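Local coordinates for protein carbohydrate esterase family 2 (CE2) (Chaetomium olivicolor, PDB 4XVH) that probably removes acetyl groups from xylan or related polysaccharides, as a family 2 carbohydrate esterase that joins an SGNH-type hydrolase domain to a beta-sandwich domain, at residues A[117-122]-A[255-260]; A[142-147]-A[207-212]; A[159-164]-A[182-187]; A[269-274]-A[291-296]. All coordinates share one frame; numbering follows the deposited sequence.

Contact 1 of 4, residues A[117-122]-A[255-260]. With PEU (2,5,8,11,14,17,20,23,26,29,32,35,38,41,44,47,50,53,56,59,62,65,68,71,74,77,80-heptacosaoxadooctacontan-82-ol), chain C.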
# COMPACT_ATOMS: atom_id res chain seq x y z
N ASP A 117 -2.01 3.41 -6.26
CA ASP A 117 -3.02 2.63 -6.96
C ASP A 117 -2.67 1.14 -6.92
O ASP A 117 -2.08 0.66 -5.96
CB ASP A 117 -3.15 3.12 -8.40
CG ASP A 117 -1.81 3.17 -9.14
OD1 ASP A 117 -0.90 2.36 -8.84
OD2 ASP A 117 -1.65 4.02 -10.03
N SER A 118 -2.98 0.43 -8.00
CA SER A 118 -2.77 -1.02 -8.03
C SER A 118 -1.28 -1.38 -7.83
O SER A 118 -0.94 -2.44 -7.30
CB SER A 118 -3.28 -1.57 -9.37
OG SER A 118 -2.47 -1.06 -10.42
N ILE A 119 -0.39 -0.50 -8.28
CA ILE A 119 1.04 -0.77 -8.15
C ILE A 119 1.45 -0.77 -6.66
O ILE A 119 2.25 -1.61 -6.19
CB ILE A 119 1.86 0.27 -8.94
CG1 ILE A 119 1.44 0.21 -10.42
CG2 ILE A 119 3.38 0.03 -8.78
CD1 ILE A 119 2.00 1.37 -11.26
N THR A 120 0.84 0.14 -5.91
CA THR A 120 1.11 0.26 -4.49
C THR A 120 0.38 -0.81 -3.69
O THR A 120 0.88 -1.28 -2.66
CB THR A 120 0.75 1.69 -4.04
OG1 THR A 120 1.59 2.58 -4.77
CG2 THR A 120 0.91 1.89 -2.56
N VAL A 121 -0.78 -1.22 -4.19
CA VAL A 121 -1.46 -2.37 -3.61
C VAL A 121 -0.59 -3.62 -3.70
O VAL A 121 -0.42 -4.35 -2.72
CB VAL A 121 -2.79 -2.68 -4.34
CG1 VAL A 121 -3.30 -4.07 -3.91
CG2 VAL A 121 -3.83 -1.59 -4.06
N GLY A 122 -0.02 -3.84 -4.89
CA GLY A 122 0.59 -5.12 -5.19
C GLY A 122 -0.29 -6.01 -6.05
O GLY A 122 -0.20 -7.21 -5.98
N ASN A 255 7.19 8.48 -10.52
CA ASN A 255 6.55 8.27 -11.78
C ASN A 255 6.29 6.76 -11.95
O ASN A 255 6.64 5.93 -11.09
CB ASN A 255 7.40 8.85 -12.92
CG ASN A 255 8.81 8.32 -12.91
OD1 ASN A 255 9.10 7.38 -12.19
ND2 ASN A 255 9.69 8.91 -13.73
N SER A 256 5.68 6.40 -13.06
CA SER A 256 5.09 5.06 -13.19
C SER A 256 5.93 4.08 -14.00
O SER A 256 6.28 4.36 -15.15
CB SER A 256 3.73 5.18 -13.86
OG SER A 256 3.25 3.89 -14.15
N PRO A 257 6.21 2.91 -13.42
CA PRO A 257 6.89 1.83 -14.16
C PRO A 257 6.01 1.25 -15.28
O PRO A 257 6.53 0.53 -16.14
CB PRO A 257 7.13 0.77 -13.07
CG PRO A 257 5.94 0.93 -12.14
CD PRO A 257 5.79 2.46 -12.08
N MET A 258 4.71 1.56 -15.27
CA MET A 258 3.81 1.07 -16.32
C MET A 258 3.59 2.07 -17.45
O MET A 258 3.03 1.68 -18.48
CB MET A 258 2.45 0.68 -15.72
CG MET A 258 2.55 -0.51 -14.77
SD MET A 258 1.02 -1.03 -13.92
CE MET A 258 0.08 -1.70 -15.32
N LEU A 259 3.98 3.33 -17.29
CA LEU A 259 3.86 4.27 -18.41
C LEU A 259 5.14 4.26 -19.23
O LEU A 259 6.23 4.04 -18.68
CB LEU A 259 3.56 5.69 -17.91
CG LEU A 259 2.23 5.83 -17.17
CD1 LEU A 259 2.03 7.29 -16.75
CD2 LEU A 259 1.09 5.36 -18.06
N SER A 260 5.01 4.48 -20.53
CA SER A 260 6.17 4.55 -21.41
C SER A 260 6.04 5.76 -22.33
O SER A 260 5.01 6.45 -22.29
CB SER A 260 6.31 3.28 -22.24
OG SER A 260 5.32 3.25 -23.24
CAA PEU C . -16.95 -7.09 -2.54
OAB PEU C . -16.88 -7.13 -3.98
CAC PEU C . -17.97 -6.36 -4.62
CAD PEU C . -18.08 -6.29 -6.19
OAE PEU C . -18.25 -7.58 -6.83
CAF PEU C . -17.11 -8.48 -6.65
CAG PEU C . -15.78 -8.27 -7.39
OAH PEU C . -15.12 -7.00 -7.25
CAI PEU C . -13.80 -7.04 -7.87
CAJ PEU C . -13.16 -5.65 -8.00
OAK PEU C . -11.83 -5.75 -8.57
CAL PEU C . -11.44 -4.46 -9.10
CAM PEU C . -10.06 -4.44 -9.74
OAN PEU C . -10.02 -3.15 -10.38
CAO PEU C . -8.83 -2.93 -11.18
CAP PEU C . -9.39 -1.83 -12.07
OAQ PEU C . -8.71 -1.14 -13.15
CAR PEU C . -8.09 -1.92 -14.21
CAS PEU C . -6.72 -2.63 -13.99
OAT PEU C . -5.60 -1.70 -13.73
CAU PEU C . -5.69 -0.88 -12.52
CAV PEU C . -4.48 0.06 -12.37
OAW PEU C . -4.45 0.89 -11.18
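Ile119 rests its CD1 methyl against Ser256, Pro257 and Met258. CG1 lies anti to the carbonyl carbon (chi1 -59°) and the chain then runs extended, which carries Ile119 CD1 to 3.7 Å from Met258 SD and 4.0 Å from Pro257 CD. The isoleucine and methionine side chains run antiparallel, with the thioether sulfur beside both CG1 and CD1 of Ile119. Ser256 opens an ST turn, its OG accepting from Met258 N at 3.0 Å, while the same hydroxyl is hydrogen-bonded to Thr214. Asp117, the N-cap of helix 118-121, folds back with CG between its backbone N and carbonyl carbon, and its OD1 takes the Ile119 N-H, N to OD1 3.0 Å, on the anti side, 26° out of the carboxylate plane. Without the carboxylate, as with an alanine here, the Ile119 N-H would probably lose its cap and the first turn of the helix could shift. Ser118, the GDSL-type serine, is hydrogen-bonded to His306, and its OG lies 2.9 Å from PEU OAW. The short helix follows strand 111-116 and the 255-260 turn follows strand 250-254, two strands with 207-211 between them in the sheet; Ile119 is also touched by Thr214 of helix 214-217 and by Trp294, in the loop after strand 289-292.

Contact 2 of 4, residues A[142-147]-A[207-212]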
# COMPACT_ATOMS: atom_id res chain seq x y z
N LYS A 142 5.24 -7.56 -0.59
CA LYS A 142 6.39 -7.60 -1.50
C LYS A 142 6.48 -6.36 -2.39
O LYS A 142 7.29 -6.33 -3.32
CB LYS A 142 6.34 -8.83 -2.40
CG LYS A 142 6.65 -10.14 -1.63
CD LYS A 142 7.00 -11.29 -2.61
CE LYS A 142 7.48 -12.53 -1.85
NZ LYS A 142 7.87 -13.65 -2.81
N THR A 143 5.65 -5.35 -2.12
CA THR A 143 5.65 -4.15 -2.98
C THR A 143 6.86 -3.26 -2.70
O THR A 143 7.43 -3.31 -1.63
CB THR A 143 4.38 -3.31 -2.80
OG1 THR A 143 4.19 -3.01 -1.40
CG2 THR A 143 3.14 -4.08 -3.36
N TYR A 144 7.19 -2.40 -3.67
CA TYR A 144 8.32 -1.46 -3.56
C TYR A 144 8.18 -0.61 -2.28
O TYR A 144 9.15 -0.37 -1.58
CB TYR A 144 8.39 -0.55 -4.81
CG TYR A 144 7.26 0.47 -4.79
CD1 TYR A 144 5.94 0.11 -5.09
CD2 TYR A 144 7.51 1.78 -4.36
CE1 TYR A 144 4.89 1.04 -5.00
CE2 TYR A 144 6.49 2.70 -4.27
CZ TYR A 144 5.18 2.33 -4.59
OH TYR A 144 4.18 3.29 -4.46
N GLY A 145 6.96 -0.17 -1.95
CA GLY A 145 6.85 0.73 -0.80
C GLY A 145 7.08 0.01 0.53
O GLY A 145 7.74 0.52 1.44
N VAL A 146 6.51 -1.18 0.66
CA VAL A 146 6.73 -1.99 1.86
C VAL A 146 8.19 -2.47 2.01
O VAL A 146 8.77 -2.45 3.10
CB VAL A 146 5.75 -3.17 1.86
CG1 VAL A 146 6.08 -4.16 3.00
CG2 VAL A 146 4.30 -2.58 1.98
N LEU A 147 8.78 -2.90 0.90
CA LEU A 147 10.17 -3.34 0.94
C LEU A 147 11.12 -2.18 1.35
O LEU A 147 12.10 -2.38 2.07
CB LEU A 147 10.57 -3.93 -0.42
CG LEU A 147 9.89 -5.27 -0.76
CD1 LEU A 147 10.43 -5.79 -2.13
CD2 LEU A 147 10.17 -6.28 0.38
N ALA A 207 7.96 10.17 6.40
CA ALA A 207 8.00 10.17 4.95
C ALA A 207 6.64 9.78 4.42
O ALA A 207 5.98 8.90 4.98
CB ALA A 207 9.06 9.20 4.44
N VAL A 208 6.24 10.42 3.32
CA VAL A 208 5.01 10.12 2.62
C VAL A 208 5.35 9.89 1.17
O VAL A 208 5.92 10.77 0.49
CB VAL A 208 3.99 11.25 2.73
CG1 VAL A 208 2.78 10.99 1.80
CG2 VAL A 208 3.55 11.41 4.20
N VAL A 209 5.02 8.68 0.71
CA VAL A 209 5.32 8.21 -0.63
C VAL A 209 4.05 8.25 -1.47
O VAL A 209 3.00 7.73 -1.06
CB VAL A 209 5.87 6.77 -0.63
CG1 VAL A 209 6.13 6.32 -2.08
CG2 VAL A 209 7.16 6.69 0.23
N ILE A 210 4.11 8.93 -2.61
CA ILE A 210 2.91 9.00 -3.45
C ILE A 210 3.23 8.50 -4.85
O ILE A 210 4.11 9.04 -5.49
CB ILE A 210 2.36 10.43 -3.53
CG1 ILE A 210 2.01 10.94 -2.12
CG2 ILE A 210 1.14 10.46 -4.49
CD1 ILE A 210 1.74 12.40 -2.05
N ASN A 211 2.47 7.51 -5.31
CA ASN A 211 2.64 6.95 -6.64
C ASN A 211 1.29 6.90 -7.37
O ASN A 211 0.55 5.91 -7.29
CB ASN A 211 3.25 5.56 -6.52
CG ASN A 211 3.54 4.90 -7.87
OD1 ASN A 211 3.02 5.28 -8.91
ND2 ASN A 211 4.36 3.86 -7.82
N LEU A 212 0.98 7.97 -8.09
CA LEU A 212 -0.30 8.10 -8.76
C LEU A 212 -0.11 8.74 -10.13
O LEU A 212 0.75 9.64 -10.29
CB LEU A 212 -1.26 8.96 -7.94
CG LEU A 212 -1.74 8.37 -6.62
CD1 LEU A 212 -2.45 9.50 -5.86
CD2 LEU A 212 -2.73 7.22 -6.92
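The Tyr144 ring meets Val209 at its edge, with Val209 CG1 near the ring plane and 4.2 Å from Tyr144 CE2, while the Asn211 amide comes obliquely to its phenol end. Ring and amide planes stand 65° apart, so the two flat groups do not stack; Asn211 ND2 lies 3.7 Å from Tyr144 CZ. Elsewhere round the ring, Trp294 meets it with its own ring, and Leu254, Ile114 and Leu319 touch the side chain. Tyr144 CG sits between the backbone N and the carbonyl carbon (chi1 73°), a turn at the start of helix 144-151 that sends the phenol across toward strand 207-211, from which Val209 and Asn211 both point toward the helix. There Tyr144 OH comes within 3.2 Å of Asn211 CB and receives a weak hydrogen bond from Asn211 ND2, 3.4 Å long with an angle of 141° at the hydrogen. The stronger polar partner of the phenol is Thr120 OG1, on the short helix that carries Ser118. The contact is thus chemically mixed: an apolar ring edge on Val209, and a buried phenol end on Asn211 whose hydroxyl is satisfied chiefly by Thr120 and only lightly held by the amide.

Contact 3 of 4, residues A[159-164]-A[182-187]. With PEU (2,5,8,11,14,17,20,23,26,29,32,35,38,41,44,47,50,53,56,59,62,65,68,71,74,77,80-heptacosaoxadooctacontan-82-ol), chain C.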
# COMPACT_ATOMS: atom_id res chain seq x y z
N VAL A 159 -2.13 3.20 1.85
CA VAL A 159 -3.46 3.63 1.48
C VAL A 159 -3.52 3.61 -0.02
O VAL A 159 -3.01 4.52 -0.67
CB VAL A 159 -3.79 5.04 2.00
CG1 VAL A 159 -5.23 5.39 1.63
CG2 VAL A 159 -3.65 5.06 3.51
N ALA A 160 -4.13 2.57 -0.58
CA ALA A 160 -4.06 2.35 -2.03
C ALA A 160 -5.22 1.54 -2.50
O ALA A 160 -5.76 0.74 -1.74
CB ALA A 160 -2.77 1.66 -2.39
N TRP A 161 -5.62 1.74 -3.76
CA TRP A 161 -6.84 1.11 -4.27
C TRP A 161 -6.63 0.96 -5.79
O TRP A 161 -6.30 1.94 -6.44
CB TRP A 161 -8.07 1.97 -3.93
CG TRP A 161 -9.41 1.40 -4.27
CD1 TRP A 161 -9.79 0.82 -5.46
CD2 TRP A 161 -10.57 1.38 -3.42
NE1 TRP A 161 -11.12 0.42 -5.37
CE2 TRP A 161 -11.61 0.75 -4.13
CE3 TRP A 161 -10.81 1.81 -2.11
CZ2 TRP A 161 -12.89 0.56 -3.58
CZ3 TRP A 161 -12.08 1.63 -1.56
CH2 TRP A 161 -13.10 1.01 -2.30
N SER A 162 -6.80 -0.24 -6.32
CA SER A 162 -6.53 -0.46 -7.74
C SER A 162 -7.47 0.38 -8.62
O SER A 162 -8.67 0.47 -8.34
CB SER A 162 -6.65 -1.94 -8.10
OG SER A 162 -5.55 -2.62 -7.50
N GLY A 163 -6.90 0.98 -9.66
CA GLY A 163 -7.66 1.70 -10.66
C GLY A 163 -7.83 3.16 -10.32
O GLY A 163 -8.34 3.92 -11.14
N LYS A 164 -7.38 3.57 -9.13
CA LYS A 164 -7.63 4.91 -8.67
C LYS A 164 -6.58 5.89 -9.15
O LYS A 164 -5.41 5.55 -9.33
CB LYS A 164 -7.71 4.96 -7.14
CG LYS A 164 -8.89 4.16 -6.59
CD LYS A 164 -10.23 4.72 -7.07
CE LYS A 164 -11.39 4.10 -6.29
NZ LYS A 164 -12.71 4.66 -6.71
N PRO A 182 -7.28 11.18 -3.17
CA PRO A 182 -7.26 12.14 -2.05
C PRO A 182 -8.47 12.00 -1.13
O PRO A 182 -8.33 12.05 0.09
CB PRO A 182 -7.24 13.52 -2.77
CG PRO A 182 -6.42 13.19 -4.06
CD PRO A 182 -7.02 11.85 -4.47
N GLN A 183 -9.65 11.82 -1.71
CA GLN A 183 -10.85 11.61 -0.92
C GLN A 183 -10.74 10.33 -0.08
O GLN A 183 -11.11 10.33 1.09
CB GLN A 183 -12.10 11.55 -1.83
CG GLN A 183 -13.40 11.20 -1.12
CD GLN A 183 -14.59 11.12 -2.11
OE1 GLN A 183 -14.42 11.39 -3.30
NE2 GLN A 183 -15.78 10.76 -1.62
N LEU A 184 -10.26 9.26 -0.70
CA LEU A 184 -10.14 7.98 -0.02
C LEU A 184 -9.17 8.09 1.15
O LEU A 184 -9.36 7.46 2.19
CB LEU A 184 -9.69 6.89 -1.00
CG LEU A 184 -10.83 6.61 -2.03
CD1 LEU A 184 -10.43 5.59 -3.10
CD2 LEU A 184 -12.14 6.21 -1.34
N TYR A 185 -8.12 8.88 0.97
CA TYR A 185 -7.14 9.11 2.03
C TYR A 185 -7.72 9.78 3.29
O TYR A 185 -7.05 9.80 4.35
CB TYR A 185 -5.98 9.95 1.49
CG TYR A 185 -4.76 10.07 2.39
CD1 TYR A 185 -3.89 8.99 2.58
CD2 TYR A 185 -4.46 11.27 3.02
CE1 TYR A 185 -2.76 9.11 3.39
CE2 TYR A 185 -3.36 11.39 3.81
CZ TYR A 185 -2.52 10.33 4.01
OH TYR A 185 -1.40 10.51 4.80
N THR A 186 -8.95 10.31 3.22
CA THR A 186 -9.56 10.90 4.42
C THR A 186 -10.34 9.87 5.25
O THR A 186 -10.88 10.20 6.32
CB THR A 186 -10.55 12.05 4.11
OG1 THR A 186 -11.70 11.53 3.44
CG2 THR A 186 -9.90 13.14 3.25
N ARG A 187 -10.42 8.64 4.75
CA ARG A 187 -11.27 7.64 5.38
C ARG A 187 -10.49 6.76 6.33
O ARG A 187 -9.33 6.51 6.06
CB ARG A 187 -11.94 6.76 4.30
CG ARG A 187 -12.87 7.54 3.37
CD ARG A 187 -13.41 6.61 2.28
NE ARG A 187 -14.44 7.27 1.49
CZ ARG A 187 -15.19 6.65 0.60
NH1 ARG A 187 -15.02 5.34 0.39
NH2 ARG A 187 -16.10 7.32 -0.09
CAA PEU C . -16.95 -7.09 -2.54
OAB PEU C . -16.88 -7.13 -3.98
CAC PEU C . -17.97 -6.36 -4.62
CAD PEU C . -18.08 -6.29 -6.19
OAE PEU C . -18.25 -7.58 -6.83
CAF PEU C . -17.11 -8.48 -6.65
CAG PEU C . -15.78 -8.27 -7.39
OAH PEU C . -15.12 -7.00 -7.25
CAI PEU C . -13.80 -7.04 -7.87
CAJ PEU C . -13.16 -5.65 -8.00
OAK PEU C . -11.83 -5.75 -8.57
CAL PEU C . -11.44 -4.46 -9.10
CAM PEU C . -10.06 -4.44 -9.74
OAN PEU C . -10.02 -3.15 -10.38
CAO PEU C . -8.83 -2.93 -11.18
CAP PEU C . -9.39 -1.83 -12.07
OAQ PEU C . -8.71 -1.14 -13.15
CAR PEU C . -8.09 -1.92 -14.21
CAS PEU C . -6.72 -2.63 -13.99
OAT PEU C . -5.60 -1.70 -13.73
CAU PEU C . -5.69 -0.88 -12.52
CAV PEU C . -4.48 0.06 -12.37
OAW PEU C . -4.45 0.89 -11.18
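Val159 and Tyr185 bring the backbones nearest, their CA atoms 6.6 Å apart, where strand 155-160 runs out into the type II turn of Trp161 to Lys164 and helix 181-184 passes into the type I turn of Leu184 to Arg187. Val159 meets Tyr185 at the ring edge: its CB lies in the ring plane, and Val159 CG1 is 4.0 Å from Tyr185 CD1. Tyr185 CG is anti to the backbone N (chi1 -169°), which turns the ring edge-on to Val159, the two side chains crossing at about a right angle; Arg7 makes a cation-pi contact with the same ring. Leu184 makes the second part of the contact. Its CD1 methyl approaches Trp161 CE3 at 3.9 Å, oblique to the indole, and lies 3.6 Å from Lys164 CE. Lys164 bends at chi2 (-62°), bringing CE over one face of the Trp161 ring, 3.7 Å above its plane and offset toward the rim, so that Leu184 CD1 touches both indole and lysine chain. On the other branch of Leu184, CD2 lies 3.4 Å above one face of the Arg187 guanidinium. At the ligand side of the turn, Gly163 N donates to PEU OAW at 2.9 Å; its positive phi favours glycine, and a CB would crowd the ligand. The join between the segments is therefore carried by carbon alone, Lys164 lending its methylenes while its ammonium goes to the carbonyl of Pro179, and Tyr185 its ring edge while its hydroxyl is hydrogen-bonded to Asp113.

Contact 4 of 4, residues A[269-274]-A[291-296]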
# COMPACT_ATOMS: atom_id res chain seq x y z
N ALA A 269 4.20 10.63 -25.57
CA ALA A 269 5.35 10.57 -24.65
C ALA A 269 4.91 10.54 -23.19
O ALA A 269 5.34 11.37 -22.39
CB ALA A 269 6.29 11.78 -24.88
N GLN A 270 4.05 9.59 -22.85
CA GLN A 270 3.38 9.64 -21.55
C GLN A 270 4.34 9.65 -20.34
O GLN A 270 4.12 10.41 -19.37
CB GLN A 270 2.39 8.46 -21.44
CG GLN A 270 1.21 8.57 -22.38
CD GLN A 270 0.06 7.71 -21.92
OE1 GLN A 270 0.26 6.64 -21.30
NE2 GLN A 270 -1.15 8.18 -22.17
N LYS A 271 5.40 8.84 -20.39
CA LYS A 271 6.31 8.72 -19.25
C LYS A 271 7.12 9.99 -19.02
O LYS A 271 7.27 10.47 -17.90
CB LYS A 271 7.25 7.54 -19.45
CG LYS A 271 8.23 7.28 -18.29
CD LYS A 271 7.53 7.17 -16.92
CE LYS A 271 8.48 6.62 -15.84
NZ LYS A 271 8.73 5.16 -16.05
N THR A 272 7.66 10.54 -20.09
CA THR A 272 8.35 11.83 -19.99
C THR A 272 7.38 12.93 -19.55
O THR A 272 7.71 13.74 -18.70
CB THR A 272 9.01 12.18 -21.33
OG1 THR A 272 10.04 11.22 -21.58
CG2 THR A 272 9.61 13.61 -21.32
N THR A 273 6.18 12.95 -20.13
CA THR A 273 5.17 13.95 -19.76
C THR A 273 4.85 13.88 -18.25
O THR A 273 4.81 14.92 -17.56
CB THR A 273 3.89 13.79 -20.58
OG1 THR A 273 4.19 13.94 -21.97
CG2 THR A 273 2.85 14.85 -20.20
N GLN A 274 4.62 12.67 -17.73
CA GLN A 274 4.35 12.49 -16.29
C GLN A 274 5.55 12.90 -15.46
O GLN A 274 5.41 13.51 -14.40
CB GLN A 274 4.00 11.05 -15.93
CG GLN A 274 3.55 10.90 -14.46
CD GLN A 274 3.71 9.50 -13.92
OE1 GLN A 274 4.52 8.71 -14.42
NE2 GLN A 274 2.92 9.18 -12.87
N PHE A 291 11.55 14.01 -6.06
CA PHE A 291 11.17 13.13 -7.17
C PHE A 291 11.95 11.83 -7.13
O PHE A 291 13.17 11.82 -6.91
CB PHE A 291 11.40 13.81 -8.54
CG PHE A 291 11.49 12.84 -9.71
CD1 PHE A 291 10.36 12.20 -10.18
CD2 PHE A 291 12.72 12.57 -10.34
CE1 PHE A 291 10.45 11.28 -11.26
CE2 PHE A 291 12.81 11.70 -11.42
CZ PHE A 291 11.67 11.07 -11.88
N VAL A 292 11.25 10.71 -7.30
CA VAL A 292 11.93 9.43 -7.29
C VAL A 292 11.56 8.72 -8.59
O VAL A 292 10.39 8.48 -8.87
CB VAL A 292 11.54 8.57 -6.03
CG1 VAL A 292 12.17 7.16 -6.12
CG2 VAL A 292 11.92 9.29 -4.73
N ASP A 293 12.57 8.41 -9.41
CA ASP A 293 12.31 7.79 -10.71
C ASP A 293 12.03 6.30 -10.58
O ASP A 293 12.63 5.64 -9.74
CB ASP A 293 13.50 8.00 -11.64
CG ASP A 293 13.23 7.52 -13.03
OD1 ASP A 293 12.17 7.85 -13.63
OD2 ASP A 293 14.11 6.79 -13.54
N TRP A 294 11.11 5.80 -11.39
CA TRP A 294 10.89 4.38 -11.54
C TRP A 294 10.89 4.08 -13.04
O TRP A 294 9.92 4.34 -13.76
CB TRP A 294 9.57 3.93 -10.88
CG TRP A 294 9.45 2.44 -10.67
CD1 TRP A 294 10.22 1.46 -11.24
CD2 TRP A 294 8.51 1.76 -9.80
NE1 TRP A 294 9.82 0.21 -10.78
CE2 TRP A 294 8.78 0.37 -9.90
CE3 TRP A 294 7.49 2.21 -8.95
CZ2 TRP A 294 8.05 -0.59 -9.17
CZ3 TRP A 294 6.76 1.25 -8.22
CH2 TRP A 294 7.05 -0.14 -8.35
N PRO A 295 12.03 3.59 -13.54
CA PRO A 295 12.17 3.35 -14.98
C PRO A 295 11.08 2.39 -15.47
O PRO A 295 10.69 1.46 -14.75
CB PRO A 295 13.55 2.73 -15.11
CG PRO A 295 14.29 3.14 -13.90
CD PRO A 295 13.27 3.30 -12.79
N THR A 296 10.55 2.67 -16.65
CA THR A 296 9.58 1.79 -17.30
C THR A 296 10.07 0.36 -17.20
O THR A 296 11.22 0.09 -17.49
CB THR A 296 9.38 2.17 -18.78
OG1 THR A 296 8.92 3.53 -18.87
CG2 THR A 296 8.34 1.25 -19.45
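Lys271 reaches from helix 270-285 to the chain that follows strand 289-292, ending on the carbonyl of Trp294. That bond is the tight part: Lys271 NZ to Trp294 O is 2.7 Å, the C=O...N angle is 154° and the donor is tilted 15° from the carbonyl plane. CG leaves anti to the backbone N (chi1 -178°), and bends at chi2 and chi4 curl the chain until the ammonium also reaches the carbonyl of Ser256. The looser side lies at exposed Thr296, whose side chain runs alongside the lysine in the reverse sense; the bond from Lys271 NZ to Thr296 OG1 is weak at 3.3 Å, and this hydroxyl has a better partner in the carbonyl of Leu259. Asp293 OD1 stays 5.0 Å from Lys271 NZ, an opposite charge nearby but not in contact, and is bound instead by Asn255 ND2. A methionine replacing Lys271 would probably leave the Trp294 and Ser256 carbonyls without their shared donor and allow the two loops to drift apart. Strand 250-254, helix 270-285 and strand 289-292 form a beta-alpha-beta unit of the parallel sheet, and the lysine near the start of the helix ties together the loops that follow both strands.

Contacts 1, 2 and 3 are buried, whereas contact 4 is only partly buried: its centre lies about 20 Å from the centre of the chain, and it reaches the surface at its Thr296 end. Contacts 2, 3 and 4 all reach the five-stranded parallel sheet, contacts 3 and 4 at its two outermost strands; these two do not touch, their nearest atoms being about 10 Å apart. Apolar side chains carry contacts 1 and 3, both of which also border the bound PEU; contact 2 adds a weak polar link, and contact 4 depends on one charged donor among carbonyls. Contact 1 touches both contact 2 and contact 4 through polar pairs, and meets contact 3 by packing.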